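Local structure of DELTA1-pyrroline-2-carboxylate reductase (Thermococcus litoralis DSM 5473, 6T3E) at residues Met133-Ala138 and Arg164-Ala169; Val141-Leu146 and Cys171-Ile176; Pro229-Gly234 and Arg253-Glu258. The protein catalyses the reduction of Delta1-pyrroline-2-carboxylate to L-proline with a nicotinamide cofactor, and is seen here with NADH and L-proline bound. One frame throughout, in Å; residues are numbered along the deposited sequence.

Interaction 1 of 3, residues Met133-Ala138 and Arg164-Ala169. With NAI (1,4-dihydronicotinamide adenine dinucleotide), chain F; PRO (proline), chain E.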
loop_
_atom_site.group_PDB
_atom_site.type_symbol
_atom_site.label_atom_id
_atom_site.label_comp_id
_atom_site.label_asym_id
_atom_site.label_seq_id
_atom_site.Cartn_x
_atom_site.Cartn_y
_atom_site.Cartn_z
ATOM N N MET B 133 12.632 0.232 -15.653
ATOM C CA MET B 133 13.454 -0.941 -15.929
ATOM C C MET B 133 12.627 -2.219 -15.858
ATOM O O MET B 133 12.650 -3.034 -16.787
ATOM C CB MET B 133 14.646 -1.002 -14.967
ATOM C CG MET B 133 15.646 0.150 -15.140
ATOM S SD MET B 133 16.650 0.056 -16.655
ATOM C CE MET B 133 17.412 -1.559 -16.471
ATOM N N ARG B 134 11.850 -2.389 -14.786
ATOM C CA ARG B 134 11.071 -3.618 -14.622
ATOM C C ARG B 134 9.959 -3.735 -15.661
ATOM O O ARG B 134 9.579 -4.853 -16.033
ATOM C CB ARG B 134 10.493 -3.691 -13.205
ATOM C CG ARG B 134 9.410 -2.661 -12.932
ATOM C CD ARG B 134 8.089 -3.296 -12.646
ATOM N NE ARG B 134 6.992 -2.636 -13.338
ATOM C CZ ARG B 134 5.816 -2.375 -12.782
ATOM N NH1 ARG B 134 5.583 -2.705 -11.525
ATOM N NH2 ARG B 134 4.872 -1.777 -13.479
ATOM N N THR B 135 9.416 -2.603 -16.126
ATOM C CA THR B 135 8.388 -2.640 -17.161
ATOM C C THR B 135 8.962 -3.073 -18.502
ATOM O O THR B 135 8.375 -3.911 -19.194
ATOM C CB THR B 135 7.733 -1.269 -17.287
ATOM O OG1 THR B 135 7.101 -0.925 -16.049
ATOM C CG2 THR B 135 6.706 -1.268 -18.409
ATOM N N GLY B 136 10.110 -2.512 -18.888
ATOM C CA GLY B 136 10.760 -2.954 -20.109
ATOM C C GLY B 136 11.163 -4.415 -20.051
ATOM O O GLY B 136 10.980 -5.159 -21.017
ATOM N N ALA B 137 11.709 -4.847 -18.910
ATOM C CA ALA B 137 12.146 -6.232 -18.772
ATOM C C ALA B 137 10.974 -7.195 -18.821
ATOM O O ALA B 137 11.090 -8.289 -19.391
ATOM C CB ALA B 137 12.924 -6.414 -17.470
ATOM N N ALA B 138 9.839 -6.813 -18.224
ATOM C CA ALA B 138 8.658 -7.669 -18.284
ATOM C C ALA B 138 8.242 -7.918 -19.728
ATOM O O ALA B 138 7.947 -9.055 -20.114
ATOM C CB ALA B 138 7.510 -7.052 -17.486
ATOM N N ARG B 164 11.642 4.016 -24.006
ATOM C CA ARG B 164 13.091 3.840 -24.035
ATOM C C ARG B 164 13.497 2.468 -23.502
ATOM O O ARG B 164 14.184 1.699 -24.191
ATOM C CB ARG B 164 13.762 4.951 -23.243
ATOM C CG ARG B 164 13.729 6.271 -23.935
ATOM C CD ARG B 164 13.949 7.376 -22.934
ATOM N NE ARG B 164 14.509 8.567 -23.558
ATOM C CZ ARG B 164 13.782 9.481 -24.181
ATOM N NH1 ARG B 164 12.454 9.332 -24.265
ATOM N NH2 ARG B 164 14.387 10.540 -24.708
ATOM N N THR B 165 13.047 2.124 -22.289
ATOM C CA THR B 165 13.339 0.799 -21.758
ATOM C C THR B 165 12.607 -0.295 -22.525
ATOM O O THR B 165 13.060 -1.448 -22.550
ATOM C CB THR B 165 12.967 0.736 -20.283
ATOM O OG1 THR B 165 11.643 1.249 -20.121
ATOM C CG2 THR B 165 13.951 1.566 -19.454
ATOM N N GLN B 166 11.464 0.032 -23.127
ATOM C CA GLN B 166 10.776 -0.955 -23.946
ATOM C C GLN B 166 11.646 -1.368 -25.119
ATOM O O GLN B 166 11.874 -2.561 -25.345
ATOM C CB GLN B 166 9.447 -0.399 -24.435
ATOM C CG GLN B 166 8.330 -0.465 -23.422
ATOM C CD GLN B 166 7.899 -1.873 -23.111
ATOM O OE1 GLN B 166 7.838 -2.738 -24.002
ATOM N NE2 GLN B 166 7.569 -2.114 -21.839
ATOM N N LEU B 167 12.170 -0.388 -25.862
ATOM C CA LEU B 167 13.017 -0.722 -27.001
ATOM C C LEU B 167 14.317 -1.366 -26.545
ATOM O O LEU B 167 14.793 -2.317 -27.177
ATOM C CB LEU B 167 13.300 0.520 -27.850
ATOM C CG LEU B 167 14.118 0.255 -29.128
ATOM C CD1 LEU B 167 13.367 -0.644 -30.094
ATOM C CD2 LEU B 167 14.573 1.547 -29.814
ATOM N N TRP B 168 14.884 -0.883 -25.433
ATOM C CA TRP B 168 16.125 -1.455 -24.906
ATOM C C TRP B 168 15.957 -2.936 -24.583
ATOM O O TRP B 168 16.779 -3.765 -24.984
ATOM C CB TRP B 168 16.578 -0.665 -23.671
ATOM C CG TRP B 168 17.866 -1.130 -23.036
ATOM C CD1 TRP B 168 18.765 -2.020 -23.549
ATOM C CD2 TRP B 168 18.395 -0.714 -21.770
ATOM N NE1 TRP B 168 19.810 -2.200 -22.680
ATOM C CE2 TRP B 168 19.615 -1.408 -21.581
ATOM C CE3 TRP B 168 17.958 0.176 -20.777
ATOM C CZ2 TRP B 168 20.406 -1.243 -20.438
ATOM C CZ3 TRP B 168 18.745 0.342 -19.639
ATOM C CH2 TRP B 168 19.959 -0.368 -19.482
ATOM N N ALA B 169 14.880 -3.297 -23.887
ATOM C CA ALA B 169 14.671 -4.703 -23.555
ATOM C C ALA B 169 14.368 -5.548 -24.790
ATOM O O ALA B 169 14.682 -6.743 -24.808
ATOM C CB ALA B 169 13.558 -4.840 -22.524
HETATM P PA NAI F . 5.253 9.681 -20.707
HETATM O O1A NAI F . 4.291 10.823 -20.507
HETATM O O2A NAI F . 6.642 10.092 -20.258
HETATM O O5B NAI F . 5.262 9.127 -22.257
HETATM C C5B NAI F . 3.970 8.983 -22.835
HETATM C C4B NAI F . 4.082 9.231 -24.403
HETATM O O4B NAI F . 2.971 8.925 -24.988
HETATM C C3B NAI F . 4.302 10.739 -24.663
HETATM O O3B NAI F . 5.461 10.899 -25.347
HETATM C C2B NAI F . 3.061 11.157 -25.479
HETATM O O2B NAI F . 3.394 12.294 -26.418
HETATM C C1B NAI F . 2.761 10.064 -26.121
HETATM N N9A NAI F . 1.400 10.052 -26.585
HETATM C C8A NAI F . 0.358 10.327 -25.796
HETATM N N7A NAI F . -0.741 10.229 -26.535
HETATM C C5A NAI F . -0.379 9.890 -27.784
HETATM C C6A NAI F . -1.134 9.666 -28.910
HETATM N N6A NAI F . -2.562 9.720 -29.159
HETATM N N1A NAI F . -0.543 9.337 -30.057
HETATM C C2A NAI F . 0.807 9.211 -30.094
HETATM N N3A NAI F . 1.551 9.428 -28.981
HETATM C C4A NAI F . 0.938 9.776 -27.821
HETATM O O3 NAI F . 4.676 8.436 -19.766
HETATM P PN NAI F . 5.381 6.928 -19.709
HETATM O O1N NAI F . 6.139 6.902 -18.396
HETATM O O2N NAI F . 6.261 6.688 -20.903
HETATM O O5D NAI F . 4.212 5.801 -19.696
HETATM C C5D NAI F . 3.724 5.378 -20.916
HETATM C C4D NAI F . 2.474 4.495 -20.659
HETATM O O4D NAI F . 2.792 3.363 -20.061
HETATM C C3D NAI F . 1.513 5.218 -19.704
HETATM O O3D NAI F . 0.216 5.012 -20.134
HETATM C C2D NAI F . 1.700 4.513 -18.352
HETATM O O2D NAI F . 0.432 4.707 -17.521
HETATM C C1D NAI F . 1.910 3.273 -18.711
HETATM N N1N NAI F . 2.692 2.560 -17.688
HETATM C C2N NAI F . 2.381 1.188 -17.332
HETATM C C3N NAI F . 3.458 0.305 -16.643
HETATM C C7N NAI F . 3.339 -1.222 -16.900
HETATM O O7N NAI F . 2.500 -1.589 -17.637
HETATM N N7N NAI F . 4.259 -2.173 -16.235
HETATM C C4N NAI F . 4.829 0.870 -16.330
HETATM C C5N NAI F . 4.855 2.403 -16.249
HETATM C C6N NAI F . 3.794 3.217 -17.011
HETATM N N PRO E . 1.038 1.481 -13.972
HETATM C CA PRO E . 2.477 1.624 -13.735
HETATM C C PRO E . 3.065 0.606 -12.761
HETATM O O PRO E . 2.502 -0.468 -12.502
HETATM C CB PRO E . 2.583 3.034 -13.157
HETATM C CG PRO E . 1.484 3.790 -13.838
HETATM C CD PRO E . 0.379 2.791 -14.142
HETATM O OXT PRO E . 4.137 0.845 -12.204
#

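Interaction 2 of 3, residues Val141-Leu146 and Cys171-Ile176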
loop_
_atom_site.group_PDB
_atom_site.type_symbol
_atom_site.label_atom_id
_atom_site.label_comp_id
_atom_site.label_asym_id
_atom_site.label_seq_id
_atom_site.Cartn_x
_atom_site.Cartn_y
_atom_site.Cartn_z
ATOM N N VAL B 141 10.926 -10.389 -21.410
ATOM C CA VAL B 141 10.738 -11.834 -21.291
ATOM C C VAL B 141 9.586 -12.286 -22.178
ATOM O O VAL B 141 9.670 -13.331 -22.828
ATOM C CB VAL B 141 10.557 -12.276 -19.820
ATOM C CG1 VAL B 141 11.687 -11.742 -18.954
ATOM C CG2 VAL B 141 9.222 -11.854 -19.259
ATOM N N ALA B 142 8.503 -11.504 -22.243
ATOM C CA ALA B 142 7.393 -11.902 -23.104
ATOM C C ALA B 142 7.807 -11.881 -24.566
ATOM O O ALA B 142 7.411 -12.758 -25.339
ATOM C CB ALA B 142 6.180 -11.007 -22.876
ATOM N N THR B 143 8.622 -10.899 -24.957
ATOM C CA THR B 143 9.108 -10.830 -26.334
ATOM C C THR B 143 9.906 -12.079 -26.711
ATOM O O THR B 143 9.817 -12.557 -27.845
ATOM C CB THR B 143 9.942 -9.556 -26.517
ATOM O OG1 THR B 143 9.122 -8.412 -26.246
ATOM C CG2 THR B 143 10.526 -9.451 -27.930
ATOM N N LYS B 144 10.676 -12.634 -25.767
ATOM C CA LYS B 144 11.459 -13.840 -26.047
ATOM C C LYS B 144 10.582 -15.004 -26.493
ATOM O O LYS B 144 10.976 -15.793 -27.361
ATOM C CB LYS B 144 12.259 -14.245 -24.815
ATOM C CG LYS B 144 13.746 -14.033 -24.948
ATOM C CD LYS B 144 14.500 -14.734 -23.829
ATOM C CE LYS B 144 14.062 -14.214 -22.469
ATOM N NZ LYS B 144 14.797 -14.896 -21.366
ATOM N N TYR B 145 9.417 -15.163 -25.873
ATOM C CA TYR B 145 8.545 -16.291 -26.163
ATOM C C TYR B 145 7.542 -16.024 -27.273
ATOM O O TYR B 145 7.057 -16.984 -27.882
ATOM C CB TYR B 145 7.768 -16.698 -24.908
ATOM C CG TYR B 145 8.635 -17.204 -23.791
ATOM C CD1 TYR B 145 8.784 -18.566 -23.571
ATOM C CD2 TYR B 145 9.306 -16.324 -22.954
ATOM C CE1 TYR B 145 9.578 -19.034 -22.556
ATOM C CE2 TYR B 145 10.106 -16.781 -21.934
ATOM C CZ TYR B 145 10.239 -18.138 -21.737
ATOM O OH TYR B 145 11.034 -18.597 -20.713
ATOM N N LEU B 146 7.219 -14.753 -27.549
ATOM C CA LEU B 146 6.106 -14.408 -28.430
ATOM C C LEU B 146 6.506 -13.769 -29.749
ATOM O O LEU B 146 5.685 -13.745 -30.668
ATOM C CB LEU B 146 5.134 -13.447 -27.724
ATOM C CG LEU B 146 4.414 -13.937 -26.472
ATOM C CD1 LEU B 146 3.529 -12.853 -25.896
ATOM C CD2 LEU B 146 3.613 -15.181 -26.794
ATOM N N CYS B 171 15.757 -5.000 -27.690
ATOM C CA CYS B 171 17.070 -5.162 -28.313
ATOM C C CYS B 171 17.920 -6.210 -27.590
ATOM O O CYS B 171 18.805 -6.822 -28.203
ATOM C CB CYS B 171 17.812 -3.822 -28.329
ATOM S SG CYS B 171 17.063 -2.472 -29.282
ATOM N N GLU B 172 17.702 -6.401 -26.287
ATOM C CA GLU B 172 18.455 -7.421 -25.562
ATOM C C GLU B 172 17.997 -8.823 -25.928
ATOM O O GLU B 172 18.736 -9.785 -25.708
ATOM C CB GLU B 172 18.339 -7.205 -24.049
ATOM C CG GLU B 172 19.177 -6.041 -23.514
ATOM C CD GLU B 172 20.654 -6.395 -23.368
ATOM O OE1 GLU B 172 20.974 -7.605 -23.366
ATOM O OE2 GLU B 172 21.489 -5.465 -23.253
ATOM N N VAL B 173 16.816 -8.945 -26.519
ATOM C CA VAL B 173 16.188 -10.233 -26.760
ATOM C C VAL B 173 16.131 -10.594 -28.246
ATOM O O VAL B 173 16.045 -11.788 -28.572
ATOM C CB VAL B 173 14.777 -10.243 -26.125
ATOM C CG1 VAL B 173 13.812 -11.182 -26.820
ATOM C CG2 VAL B 173 14.871 -10.544 -24.631
ATOM N N ARG B 174 16.233 -9.622 -29.151
ATOM C CA ARG B 174 16.167 -9.857 -30.588
ATOM C C ARG B 174 17.290 -9.102 -31.292
ATOM O O ARG B 174 17.930 -8.220 -30.716
ATOM C CB ARG B 174 14.798 -9.440 -31.139
ATOM C CG ARG B 174 13.652 -10.318 -30.649
ATOM C CD ARG B 174 13.725 -11.704 -31.266
ATOM N NE ARG B 174 12.577 -12.537 -30.909
ATOM C CZ ARG B 174 12.614 -13.527 -30.017
ATOM N NH1 ARG B 174 13.748 -13.810 -29.386
ATOM N NH2 ARG B 174 11.519 -14.238 -29.755
ATOM N N ASN B 175 17.581 -9.502 -32.532
ATOM C CA ASN B 175 18.624 -8.841 -33.326
ATOM C C ASN B 175 18.004 -7.691 -34.125
ATOM O O ASN B 175 17.998 -7.668 -35.356
ATOM C CB ASN B 175 19.329 -9.844 -34.238
ATOM C CG ASN B 175 20.406 -10.660 -33.509
ATOM O OD1 ASN B 175 21.277 -10.105 -32.831
ATOM N ND2 ASN B 175 20.339 -11.984 -33.643
ATOM N N ILE B 176 17.504 -6.700 -33.380
ATOM C CA ILE B 176 16.836 -5.555 -33.985
ATOM C C ILE B 176 17.843 -4.743 -34.788
ATOM O O ILE B 176 18.969 -4.495 -34.340
ATOM C CB ILE B 176 16.164 -4.710 -32.888
ATOM C CG1 ILE B 176 15.290 -5.600 -32.008
ATOM C CG2 ILE B 176 15.303 -3.612 -33.487
ATOM C CD1 ILE B 176 14.037 -6.094 -32.694
#

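Interaction 3 of 3, residues Pro229-Gly234 and Arg253-Glu258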
loop_
_atom_site.group_PDB
_atom_site.type_symbol
_atom_site.label_atom_id
_atom_site.label_comp_id
_atom_site.label_asym_id
_atom_site.label_seq_id
_atom_site.Cartn_x
_atom_site.Cartn_y
_atom_site.Cartn_z
ATOM N N PRO B 229 -8.049 4.757 -28.841
ATOM C CA PRO B 229 -7.129 3.935 -29.635
ATOM C C PRO B 229 -6.262 4.745 -30.589
ATOM O O PRO B 229 -6.728 5.661 -31.268
ATOM C CB PRO B 229 -8.076 3.005 -30.399
ATOM C CG PRO B 229 -9.244 2.871 -29.490
ATOM C CD PRO B 229 -9.413 4.206 -28.832
ATOM N N VAL B 230 -4.983 4.384 -30.620
ATOM C CA VAL B 230 -4.031 4.919 -31.580
ATOM C C VAL B 230 -3.639 3.874 -32.611
ATOM O O VAL B 230 -3.249 4.246 -33.729
ATOM C CB VAL B 230 -2.769 5.464 -30.873
ATOM C CG1 VAL B 230 -1.962 6.354 -31.801
ATOM C CG2 VAL B 230 -3.133 6.207 -29.604
ATOM N N VAL B 231 -3.741 2.589 -32.283
ATOM C CA VAL B 231 -3.357 1.505 -33.177
ATOM C C VAL B 231 -4.619 0.868 -33.725
ATOM O O VAL B 231 -5.426 0.325 -32.961
ATOM C CB VAL B 231 -2.496 0.459 -32.452
ATOM C CG1 VAL B 231 -2.034 -0.598 -33.436
ATOM C CG2 VAL B 231 -1.306 1.132 -31.786
ATOM N N LYS B 232 -4.766 0.901 -35.051
ATOM C CA LYS B 232 -5.872 0.246 -35.734
ATOM C C LYS B 232 -5.449 -1.142 -36.201
ATOM O O LYS B 232 -4.399 -1.308 -36.831
ATOM C CB LYS B 232 -6.334 1.079 -36.931
ATOM C CG LYS B 232 -6.955 2.424 -36.570
ATOM C CD LYS B 232 -7.756 3.017 -37.744
ATOM C CE LYS B 232 -8.590 4.231 -37.319
ATOM N NZ LYS B 232 -7.761 5.436 -37.002
ATOM N N GLY B 233 -6.309 -2.128 -35.948
ATOM C CA GLY B 233 -5.970 -3.492 -36.305
ATOM C C GLY B 233 -5.789 -3.688 -37.795
ATOM O O GLY B 233 -4.975 -4.513 -38.217
ATOM N N GLY B 234 -6.485 -2.887 -38.611
ATOM C CA GLY B 234 -6.381 -3.004 -40.057
ATOM C C GLY B 234 -4.975 -2.819 -40.594
ATOM O O GLY B 234 -4.692 -3.228 -41.728
ATOM N N ARG B 253 -7.890 3.253 -23.464
ATOM C CA ARG B 253 -7.200 2.235 -24.239
ATOM C C ARG B 253 -6.460 2.906 -25.381
ATOM O O ARG B 253 -6.829 4.000 -25.810
ATOM C CB ARG B 253 -8.162 1.179 -24.778
ATOM C CG ARG B 253 -9.244 1.729 -25.648
ATOM C CD ARG B 253 -9.972 0.611 -26.325
ATOM N NE ARG B 253 -11.092 1.112 -27.102
ATOM C CZ ARG B 253 -11.863 0.344 -27.861
ATOM N NH1 ARG B 253 -11.623 -0.961 -27.939
ATOM N NH2 ARG B 253 -12.865 0.880 -28.542
ATOM N N GLU B 254 -5.401 2.234 -25.851
ATOM C CA GLU B 254 -4.594 2.672 -26.984
ATOM C C GLU B 254 -4.685 1.710 -28.164
ATOM O O GLU B 254 -4.143 2.008 -29.232
ATOM C CB GLU B 254 -3.117 2.856 -26.562
ATOM C CG GLU B 254 -2.381 1.566 -26.091
ATOM C CD GLU B 254 -1.099 1.814 -25.237
ATOM O OE1 GLU B 254 -0.435 2.861 -25.376
ATOM O OE2 GLU B 254 -0.752 0.941 -24.411
ATOM N N LEU B 255 -5.365 0.577 -28.008
ATOM C CA LEU B 255 -5.567 -0.393 -29.077
ATOM C C LEU B 255 -7.054 -0.495 -29.367
ATOM O O LEU B 255 -7.860 -0.642 -28.443
ATOM C CB LEU B 255 -5.021 -1.765 -28.686
ATOM C CG LEU B 255 -3.789 -1.720 -27.787
ATOM C CD1 LEU B 255 -3.467 -3.109 -27.234
ATOM C CD2 LEU B 255 -2.625 -1.165 -28.578
ATOM N N ASP B 256 -7.423 -0.453 -30.641
ATOM C CA ASP B 256 -8.829 -0.636 -30.965
ATOM C C ASP B 256 -9.238 -2.096 -30.746
ATOM O O ASP B 256 -8.411 -2.984 -30.513
ATOM C CB ASP B 256 -9.126 -0.173 -32.394
ATOM C CG ASP B 256 -8.517 -1.070 -33.455
ATOM O OD1 ASP B 256 -7.579 -1.836 -33.143
ATOM O OD2 ASP B 256 -8.974 -0.993 -34.620
ATOM N N SER B 257 -10.549 -2.330 -30.776
ATOM C CA SER B 257 -11.056 -3.670 -30.507
ATOM C C SER B 257 -10.542 -4.677 -31.527
ATOM O O SER B 257 -10.338 -5.851 -31.194
ATOM C CB SER B 257 -12.582 -3.645 -30.486
ATOM O OG SER B 257 -13.050 -2.713 -29.527
ATOM N N GLU B 258 -10.291 -4.233 -32.760
ATOM C CA GLU B 258 -9.801 -5.149 -33.786
ATOM C C GLU B 258 -8.419 -5.693 -33.436
ATOM O O GLU B 258 -8.133 -6.874 -33.677
ATOM C CB GLU B 258 -9.776 -4.446 -35.144
ATOM C CG GLU B 258 -9.180 -5.274 -36.274
ATOM C CD GLU B 258 -9.981 -6.526 -36.561
ATOM O OE1 GLU B 258 -11.154 -6.593 -36.134
ATOM O OE2 GLU B 258 -9.445 -7.442 -37.224
#

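Interaction 1 of 3, residues Met133-Ala138 and Arg164-Ala169
T165 brings its backbone against G136: T165 O is 3.7 Å from G136 CA, where no side chain stands between the helices. The axes of the two short segments accordingly approach to 7.8 Å, with their N-to-C directions 41° apart. T165 CG2 lies 4.2 Å from M133 SD, the two side chains crossing at about a right angle, while T165 OG1 meets the carbonyls of A132 and Q162 in hydrogen bonds and so ties one helix to the other. The next residue, Q166, folds back through a bend at chi2 (-68°), which carries its amide alongside T135; NE2 lies 3.6 Å from T135 CG2 and is hydrogen-bonded to S139 OG. W168 then receives the sulfur of M133. M133 SD is 3.7 Å from W168 CZ3 and sits 57° off the ring normal, an oblique Met-aromatic contact in which M133 CE also comes near W168 CZ3 and CH2. A169 completes the interface, its CB directed toward the partner helix and lying against the carbonyl of G136, 4.1 Å from A137 N.

R134, which points away from the partner helix, and T135 carry segment 133-138 to the ligands. R134 NH2 donates to the carboxylate of the bound proline, PRO O, at 2.9 Å, the acceptor lying at the guanidinium edge and in its plane. R134 NE bonds T135 OG1 at 3.2 Å and also pairs with E326, while NH1 forms a salt bridge to D327; these second partners probably fix the rotation of the guanidinium. T135 OG1 additionally accepts a weak bond from the nicotinamide amide, NAI N7N. A glycine-mediated close helix pair thus backs the proline and nicotinamide site, and helix 161-173 follows a glycine-rich turn consistent with a Rossmann-type dinucleotide-binding fold.

Interaction 2 of 3, residues Val141-Leu146 and Cys171-Ile176
An arginine-to-carbonyl clasp with a small aliphatic patch beside it joins V173 and R174, near the C-terminal end of helix 161-173, to T143 and K144 in the last turn of helix 128-146. The clasp rests on R174 NH2, which donates to K144 O at 2.9 Å with an N-H...O angle of 151°. The donor stands above the carbonyl plane of K144, 55° out of it, so the bond does not follow a lone pair. T143 O lies over one face of the same guanidinium without bonding to it. NH2 has a further acceptor in A147 O, and R174 NH1 turns back to V173 O at 3.2 Å, so three backbone carbonyls hold the flat group in place.

In the aliphatic patch, V173 CG1 is 3.4 Å from K144 CG and 3.9 Å from T143 CG2. CG1 is placed there by lying anti to the backbone N of V173 (chi1 153°). Beyond CG, K144 leads away to a salt bridge with E47. With an alanine at R174, the carbonyls of K144 and A147 would probably lose their shared donor, and with it a polar tie between the two segments.

Around this pair, V141 and E172 pack on helix 39-54, Y145 and L146 on I301 of helix 298-303, and T143 and L146 on H241 of strand 241-244, with L146 also on F318 of strand 316-319.

Interaction 3 of 3, residues Pro229-Gly234 and Arg253-Glu258
Backbone hydrogen bonds align V231 with L255 in a single bridge of parallel pattern. E254 O accepts twice, from V230 N at 2.9 Å and from V231 N at 3.1 Å; the V231 bond runs nearly along the C=O axis, whereas the V230 donor stands above the carbonyl plane. On the far side of the bridge D256 N donates to V231 O at 3.2 Å, with an angle of 171° at the hydrogen. The two segments therefore share three amide-to-carbonyl bonds flanking L255, and P229 CA adds a CA-H...O contact to E254 O.

The carboxylate of D256 supplies the side-chain polar grip. With CG set between backbone N and carbonyl carbon (chi1 70°), the group reaches G233: OD2 is met by G233 N at 3.2 Å on its syn side, 22° out of the carboxylate plane, and OD1 takes a weak second bond from the same amide. D256 is also the N-cap of helix 257-262, and OD1 has a further partner in T259 OG1, so one carboxylate fastens both the helix start and the loop across from it. Within its own segment, R253 NH1 donates to S257 OG at 2.8 Å with the acceptor in the guanidinium plane.

Apolar and face contacts follow. P229 CG lies over one face of the R253 guanidinium, 3.5 Å from NE. The V231 and L255 side chains lie side by side, with V231 CG2 4.2 Å from L255 CD2, and E258 CG rests 3.7 Å from G233 CA.

V230 also touches the bound NADH. Around the bridge, V230 and V231 pack on I157 of strand 153-157 and on helix 210-215, V231 and E254 reach strand 219-222, and R253 and S257 lie against helix 278-286, whose D279 accepts from the amides of E254 and L255.

How the interactions relate
Interactions 1 and 2 are successive levels of one helix pair: both use helices 128-146 and 161-173, their centres lie 11 Å apart, and their segments alternate along the chain. The level at 133-138 and 164-169 is buried and faces the ligands, while that at 141-146 and 171-176 closes the C-terminal ends of the pair. Interaction 3 follows later in sequence, its centre 22 Å from that of interaction 1 and 23 Å from that of interaction 2, and touches neither. It joins the loop before strand 241-244 to the loop and helix start that follow it. Interactions 1 and 3 nevertheless both contribute residues to the NADH pocket, so the cofactor spans these separate parts of the fold.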